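Local coordinates for protein beta-N-acetylhexosaminidase (Arthrobacter aurescens, PDB 3RCN) that probably hydrolyses terminal non-reducing N-acetyl-D-hexosamine residues of N-acetyl-beta-D-hexosaminides, at residues L26-S31 and T53-A58; G22-D27 and D86-S91. One frame throughout, in Å; residues are numbered along the deposited sequence.

Overall arrangement
Both contacts lie in the family 20 domain 2 region, the centre of each about 33 Å from the centre of the chain, and away from the predicted proton donor in the barrel domain. Their centres are about 12 Å apart and they share L26 and D27. Along the chain the order is 22-27, 26-31, 53-58, 86-91. Contact 1 joins the turn after strand 16-26 to the loop leaving helix 39-53; contact 2 joins that same strand to the start of strand 88-92, two strands further across the mixed sheet than its direct neighbour 125-134. Together they tie one outermost strand of the sheet to two later parts of the small domain.

Contact 1 of 2, residues L26-S31 and T53-A58; sequences LDAGTS and TGWDLA
A28 lies over the five-membered ring of W55, its CA 3.5 Å from the ring centroid and 12° off the normal, a CH-pi contact made by a type I beta turn running from D27 to T30. The methyl of A28 reaches W55 CD1 as well, while D27 O sits above the same face, over the middle of the indole. At the far end of the ring L26 CB packs on W55 CH2 at 3.8 Å. W55 is turned into this place with CG anti to its own carbonyl carbon (chi1 -59°), and T53 CB lies against the opposite face, so the indole is sandwiched. W125 of strand 125-134 also meets the W55 ring edge-to-face.

Further along, T30 and L57 run side by side, with T30 CG2 4.0 Å from L57 CD2. No direct hydrogen bond crosses the contact; two waters do the bridging. One bonds to A28 O and T30 O and accepts from L57 N at 2.7 Å, and the other joins T30 O to A58 N.

The turn is braced from within. D27 OD1 accepts from G29 N in an Asx turn, and D27 O takes both T30 N and T30 OG1, from one face of its carbonyl plane. The carboxylate of D56 has its partner across the dimer: OD2 forms a salt bridge with R43 of the second subunit. W55 itself is steadied by an ST turn at the end of helix 39-53: T53 OG1, which also hydrogen-bonds to L49, accepts from W55 N at 2.8 Å.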
ATOM      1  N   LEU A  26     -29.552   9.304   1.811  1.00 57.47           N
ATOM      2  CA  LEU A  26     -28.732  10.109   0.923  1.00 57.09           C
ATOM      3  C   LEU A  26     -28.697   9.468  -0.446  1.00 59.03           C
ATOM      4  O   LEU A  26     -28.316   8.315  -0.585  1.00 59.09           O
ATOM      5  CB  LEU A  26     -27.306  10.203   1.446  1.00 53.32           C
ATOM      6  CG  LEU A  26     -27.088  10.610   2.897  1.00 47.93           C
ATOM      7  CD1 LEU A  26     -25.610  10.548   3.178  1.00 48.25           C
ATOM      8  CD2 LEU A  26     -27.639  11.994   3.176  1.00 46.19           C
ATOM      9  N   ASP A  27     -29.101  10.230  -1.454  1.00 66.99           N
ATOM     10  CA  ASP A  27     -29.069   9.774  -2.833  1.00 61.85           C
ATOM     11  C   ASP A  27     -27.816  10.286  -3.540  1.00 55.01           C
ATOM     12  O   ASP A  27     -26.981  10.953  -2.943  1.00 50.93           O
ATOM     13  CB  ASP A  27     -30.321  10.244  -3.569  1.00 63.25           C
ATOM     14  CG  ASP A  27     -30.613  11.701  -3.332  1.00 79.52           C
ATOM     15  OD1 ASP A  27     -29.818  12.544  -3.792  1.00 82.65           O
ATOM     16  OD2 ASP A  27     -31.635  12.007  -2.681  1.00 90.14           O
ATOM     17  N   ALA A  28     -27.704   9.974  -4.821  1.00 57.74           N
ATOM     18  CA  ALA A  28     -26.533  10.322  -5.607  1.00 53.55           C
ATOM     19  C   ALA A  28     -26.479  11.815  -5.893  1.00 55.33           C
ATOM     20  O   ALA A  28     -25.501  12.304  -6.457  1.00 61.08           O
ATOM     21  CB  ALA A  28     -26.521   9.527  -6.907  1.00 47.30           C
ATOM     22  N   GLY A  29     -27.540  12.527  -5.520  1.00 51.57           N
ATOM     23  CA  GLY A  29     -27.610  13.969  -5.712  1.00 54.89           C
ATOM     24  C   GLY A  29     -27.145  14.790  -4.511  1.00 57.33           C
ATOM     25  O   GLY A  29     -27.067  16.022  -4.565  1.00 60.59           O
ATOM     26  N   THR A  30     -26.819  14.098  -3.426  1.00 47.54           N
ATOM     27  CA  THR A  30     -26.385  14.738  -2.204  1.00 46.86           C
ATOM     28  C   THR A  30     -25.235  15.710  -2.465  1.00 53.22           C
ATOM     29  O   THR A  30     -24.234  15.351  -3.089  1.00 50.63           O
ATOM     30  CB  THR A  30     -25.918  13.684  -1.193  1.00 49.05           C
ATOM     31  OG1 THR A  30     -27.030  12.868  -0.808  1.00 50.19           O
ATOM     32  CG2 THR A  30     -25.326  14.351   0.039  1.00 49.13           C
ATOM     33  N   SER A  31     -25.373  16.929  -1.949  1.00 53.30           N
ATOM     34  CA  SER A  31     -24.409  17.998  -2.196  1.00 52.25           C
ATOM     35  C   SER A  31     -23.725  18.336  -0.884  1.00 53.92           C
ATOM     36  O   SER A  31     -24.267  18.048   0.179  1.00 65.63           O
ATOM     37  CB  SER A  31     -25.105  19.237  -2.770  1.00 52.26           C
ATOM     38  OG  SER A  31     -25.994  19.825  -1.827  1.00 56.29           O
ATOM     39  N   THR A  53     -18.956   5.841  -2.669  1.00 37.71           N
ATOM     40  CA  THR A  53     -20.283   5.822  -3.277  1.00 37.49           C
ATOM     41  C   THR A  53     -20.415   5.969  -4.796  1.00 46.58           C
ATOM     42  O   THR A  53     -21.478   5.700  -5.338  1.00 45.76           O
ATOM     43  CB  THR A  53     -21.143   6.960  -2.723  1.00 35.68           C
ATOM     44  OG1 THR A  53     -20.643   8.211  -3.220  1.00 39.80           O
ATOM     45  CG2 THR A  53     -21.153   6.943  -1.202  1.00 24.70           C
ATOM     46  N   GLY A  54     -19.358   6.366  -5.491  1.00 45.22           N
ATOM     47  CA  GLY A  54     -19.516   6.779  -6.877  1.00 27.53           C
ATOM     48  C   GLY A  54     -20.344   8.055  -7.082  1.00 36.95           C
ATOM     49  O   GLY A  54     -20.677   8.408  -8.215  1.00 41.35           O
ATOM     50  N   TRP A  55     -20.688   8.770  -6.014  1.00 33.79           N
ATOM     51  CA  TRP A  55     -21.443  10.020  -6.186  1.00 37.25           C
ATOM     52  C   TRP A  55     -20.592  11.234  -6.597  1.00 44.69           C
ATOM     53  O   TRP A  55     -19.386  11.274  -6.349  1.00 48.52           O
ATOM     54  CB  TRP A  55     -22.238  10.356  -4.936  1.00 38.51           C
ATOM     55  CG  TRP A  55     -23.199   9.317  -4.535  1.00 42.41           C
ATOM     56  CD1 TRP A  55     -23.741   8.353  -5.325  1.00 48.20           C
ATOM     57  CD2 TRP A  55     -23.740   9.118  -3.227  1.00 45.65           C
ATOM     58  NE1 TRP A  55     -24.596   7.569  -4.592  1.00 49.56           N
ATOM     59  CE2 TRP A  55     -24.610   8.019  -3.296  1.00 45.86           C
ATOM     60  CE3 TRP A  55     -23.574   9.769  -2.001  1.00 48.10           C
ATOM     61  CZ2 TRP A  55     -25.310   7.550  -2.190  1.00 45.45           C
ATOM     62  CZ3 TRP A  55     -24.269   9.302  -0.905  1.00 50.06           C
ATOM     63  CH2 TRP A  55     -25.128   8.204  -1.008  1.00 48.91           C
ATOM     64  N   ASP A  56     -21.230  12.218  -7.226  1.00 43.41           N
ATOM     65  CA  ASP A  56     -20.573  13.489  -7.561  1.00 52.12           C
ATOM     66  C   ASP A  56     -20.191  14.337  -6.337  1.00 57.82           C
ATOM     67  O   ASP A  56     -19.096  14.894  -6.277  1.00 62.79           O
ATOM     68  CB  ASP A  56     -21.464  14.322  -8.486  1.00 60.34           C
ATOM     69  CG  ASP A  56     -21.261  13.989  -9.949  1.00 71.39           C
ATOM     70  OD1 ASP A  56     -21.618  14.826 -10.802  1.00 81.61           O
ATOM     71  OD2 ASP A  56     -20.738  12.896 -10.252  1.00 73.43           O
ATOM     72  N   LEU A  57     -21.103  14.446  -5.375  1.00 53.41           N
ATOM     73  CA  LEU A  57     -20.876  15.246  -4.168  1.00 45.48           C
ATOM     74  C   LEU A  57     -20.416  16.663  -4.495  1.00 47.38           C
ATOM     75  O   LEU A  57     -19.448  17.158  -3.934  1.00 52.82           O
ATOM     76  CB  LEU A  57     -19.898  14.548  -3.222  1.00 34.91           C
ATOM     77  CG  LEU A  57     -20.525  13.319  -2.562  1.00 41.67           C
ATOM     78  CD1 LEU A  57     -19.575  12.610  -1.600  1.00 41.62           C
ATOM     79  CD2 LEU A  57     -21.826  13.734  -1.866  1.00 42.27           C
ATOM     80  N   ALA A  58     -21.134  17.303  -5.408  1.00 49.56           N
ATOM     81  CA  ALA A  58     -20.852  18.672  -5.809  1.00 50.21           C
ATOM     82  C   ALA A  58     -21.195  19.633  -4.686  1.00 54.74           C
ATOM     83  O   ALA A  58     -22.137  19.395  -3.923  1.00 57.00           O
ATOM     84  CB  ALA A  58     -21.651  19.032  -7.063  1.00 45.22           C
TER
HETATM   85  O   HOH W   1     -23.643  13.613  -5.137  1.00 38.37           O
HETATM   86  O   HOH W   2     -24.087  16.610  -6.058  1.00 50.08           O

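Contact 2 of 2, residues G22-D27 and D86-S91; sequences GELELD and DAVVIS
L24 lays its two methyls against the approach to strand 88-92: L24 CD1 rests 3.7 Å from D86 O, and L24 CD2 lies 3.9 Å from A87 C and 4.0 Å from V88 CG2. With CG anti to the backbone N (chi1 171°), the branch reaches across to the turn that leads from strand 80-84 into 88-92. L26, two residues on and so on the same side of its strand, adds a looser touch, its CD2 4.4 Å from the same V88 CG2.

The two strands are not sheet neighbours. L24 and L26 bond through their backbones to V127 and W125 of strand 125-134, whereas V88 bonds to G66 and R68. No backbone bond joins the two segments; the L24 and L26 side chains reach over to V88, and L24 also to the D86-A87 backbone. Helix 95-109 packs alongside, L109 on L26 and L105 on V88, so L26 and V88 form part of the apolar layer between sheet and helix. Cutting L24 back to an alanine removes both methyls and would probably open a gap beside V88 CG2 and strip L24's cover from D86 O and A87 C. With no hydrogen bond or charge pair crossing here, apolar contact alone probably sets no exact register, which the backbone bonds of each strand to its own neighbours are likely to do.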
ATOM      1  N   GLY A  22     -35.561   6.976  13.146  1.00 75.00           N
ATOM      2  CA  GLY A  22     -35.459   6.778  11.714  1.00 72.78           C
ATOM      3  C   GLY A  22     -34.085   6.959  11.093  1.00 73.93           C
ATOM      4  O   GLY A  22     -33.050   6.958  11.773  1.00 68.50           O
ATOM      5  N   GLU A  23     -34.104   7.117   9.770  1.00 77.52           N
ATOM      6  CA  GLU A  23     -32.919   7.178   8.928  1.00 72.98           C
ATOM      7  C   GLU A  23     -33.122   8.252   7.866  1.00 74.84           C
ATOM      8  O   GLU A  23     -34.175   8.306   7.226  1.00 85.96           O
ATOM      9  CB  GLU A  23     -32.713   5.832   8.223  1.00 74.92           C
ATOM     10  CG  GLU A  23     -32.555   4.626   9.146  1.00 86.62           C
ATOM     11  CD  GLU A  23     -31.104   4.159   9.272  1.00100.64           C
ATOM     12  OE1 GLU A  23     -30.282   4.499   8.395  1.00103.07           O
ATOM     13  OE2 GLU A  23     -30.779   3.451  10.252  1.00105.38           O
ATOM     14  N   LEU A  24     -32.128   9.110   7.676  1.00 66.30           N
ATOM     15  CA  LEU A  24     -32.142  10.039   6.553  1.00 59.89           C
ATOM     16  C   LEU A  24     -31.438   9.363   5.395  1.00 60.29           C
ATOM     17  O   LEU A  24     -30.336   8.837   5.563  1.00 60.58           O
ATOM     18  CB  LEU A  24     -31.420  11.337   6.899  1.00 56.76           C
ATOM     19  CG  LEU A  24     -31.199  12.273   5.713  1.00 59.29           C
ATOM     20  CD1 LEU A  24     -32.489  12.961   5.334  1.00 61.79           C
ATOM     21  CD2 LEU A  24     -30.151  13.301   6.061  1.00 62.70           C
ATOM     22  N   GLU A  25     -32.082   9.357   4.230  1.00 59.38           N
ATOM     23  CA  GLU A  25     -31.525   8.698   3.056  1.00 56.69           C
ATOM     24  C   GLU A  25     -30.769   9.685   2.185  1.00 57.66           C
ATOM     25  O   GLU A  25     -31.279  10.758   1.853  1.00 56.46           O
ATOM     26  CB  GLU A  25     -32.624   8.038   2.224  1.00 71.12           C
ATOM     27  CG  GLU A  25     -32.741   6.535   2.415  1.00 84.43           C
ATOM     28  CD  GLU A  25     -34.040   6.143   3.091  1.00 97.90           C
ATOM     29  OE1 GLU A  25     -33.991   5.628   4.231  1.00102.45           O
ATOM     30  OE2 GLU A  25     -35.113   6.355   2.483  1.00101.90           O
ATOM     31  N   LEU A  26     -29.552   9.304   1.811  1.00 57.47           N
ATOM     32  CA  LEU A  26     -28.732  10.109   0.923  1.00 57.09           C
ATOM     33  C   LEU A  26     -28.697   9.468  -0.446  1.00 59.03           C
ATOM     34  O   LEU A  26     -28.316   8.315  -0.585  1.00 59.09           O
ATOM     35  CB  LEU A  26     -27.306  10.203   1.446  1.00 53.32           C
ATOM     36  CG  LEU A  26     -27.088  10.610   2.897  1.00 47.93           C
ATOM     37  CD1 LEU A  26     -25.610  10.548   3.178  1.00 48.25           C
ATOM     38  CD2 LEU A  26     -27.639  11.994   3.176  1.00 46.19           C
ATOM     39  N   ASP A  27     -29.101  10.230  -1.454  1.00 66.99           N
ATOM     40  CA  ASP A  27     -29.069   9.774  -2.833  1.00 61.85           C
ATOM     41  C   ASP A  27     -27.816  10.286  -3.540  1.00 55.01           C
ATOM     42  O   ASP A  27     -26.981  10.953  -2.943  1.00 50.93           O
ATOM     43  CB  ASP A  27     -30.321  10.244  -3.569  1.00 63.25           C
ATOM     44  CG  ASP A  27     -30.613  11.701  -3.332  1.00 79.52           C
ATOM     45  OD1 ASP A  27     -29.818  12.544  -3.792  1.00 82.65           O
ATOM     46  OD2 ASP A  27     -31.635  12.007  -2.681  1.00 90.14           O
ATOM     47  N   ASP A  86     -33.526  16.646   8.433  1.00 61.03           N
ATOM     48  CA  ASP A  86     -33.727  16.761   6.986  1.00 73.82           C
ATOM     49  C   ASP A  86     -32.370  16.842   6.226  1.00 59.58           C
ATOM     50  O   ASP A  86     -32.309  16.604   5.007  1.00 55.07           O
ATOM     51  CB  ASP A  86     -34.599  17.983   6.661  1.00 86.70           C
ATOM     52  CG  ASP A  86     -33.901  19.311   6.976  1.00 97.99           C
ATOM     53  OD1 ASP A  86     -33.701  19.619   8.174  1.00101.05           O
ATOM     54  OD2 ASP A  86     -33.567  20.054   6.022  1.00 98.24           O
ATOM     55  N   ALA A  87     -31.301  17.221   6.934  1.00 54.83           N
ATOM     56  CA  ALA A  87     -29.933  17.210   6.390  1.00 43.48           C
ATOM     57  C   ALA A  87     -28.886  16.736   7.408  1.00 47.16           C
ATOM     58  O   ALA A  87     -29.175  16.568   8.596  1.00 50.02           O
ATOM     59  CB  ALA A  87     -29.555  18.583   5.842  1.00 41.82           C
ATOM     60  N   VAL A  88     -27.671  16.497   6.927  1.00 44.09           N
ATOM     61  CA  VAL A  88     -26.550  16.180   7.806  1.00 41.11           C
ATOM     62  C   VAL A  88     -25.768  17.450   8.131  1.00 48.00           C
ATOM     63  O   VAL A  88     -25.131  18.028   7.255  1.00 56.50           O
ATOM     64  CB  VAL A  88     -25.613  15.168   7.133  1.00 40.67           C
ATOM     65  CG1 VAL A  88     -24.310  15.024   7.909  1.00 37.27           C
ATOM     66  CG2 VAL A  88     -26.325  13.831   6.989  1.00 35.16           C
ATOM     67  N   VAL A  89     -25.812  17.886   9.385  1.00 43.68           N
ATOM     68  CA  VAL A  89     -25.175  19.143   9.763  1.00 42.38           C
ATOM     69  C   VAL A  89     -24.033  18.953  10.759  1.00 45.68           C
ATOM     70  O   VAL A  89     -24.246  18.520  11.889  1.00 52.00           O
ATOM     71  CB  VAL A  89     -26.199  20.127  10.356  1.00 44.04           C
ATOM     72  CG1 VAL A  89     -25.502  21.388  10.834  1.00 45.86           C
ATOM     73  CG2 VAL A  89     -27.252  20.465   9.329  1.00 43.23           C
ATOM     74  N   ILE A  90     -22.818  19.281  10.332  1.00 44.68           N
ATOM     75  CA  ILE A  90     -21.643  19.163  11.191  1.00 36.03           C
ATOM     76  C   ILE A  90     -21.135  20.544  11.546  1.00 35.95           C
ATOM     77  O   ILE A  90     -20.664  21.269  10.670  1.00 38.36           O
ATOM     78  CB  ILE A  90     -20.507  18.388  10.497  1.00 32.91           C
ATOM     79  CG1 ILE A  90     -20.924  16.945  10.231  1.00 37.27           C
ATOM     80  CG2 ILE A  90     -19.250  18.390  11.349  1.00 34.64           C
ATOM     81  CD1 ILE A  90     -19.948  16.196   9.344  1.00 35.42           C
ATOM     82  N   SER A  91     -21.253  20.907  12.823  1.00 35.93           N
ATOM     83  CA  SER A  91     -20.708  22.165  13.364  1.00 34.76           C
ATOM     84  C   SER A  91     -19.330  21.937  13.990  1.00 39.80           C
ATOM     85  O   SER A  91     -19.134  20.978  14.740  1.00 41.10           O
ATOM     86  CB  SER A  91     -21.631  22.731  14.455  1.00 34.51           C
ATOM     87  OG  SER A  91     -22.973  22.846  14.019  1.00 47.11           O
TER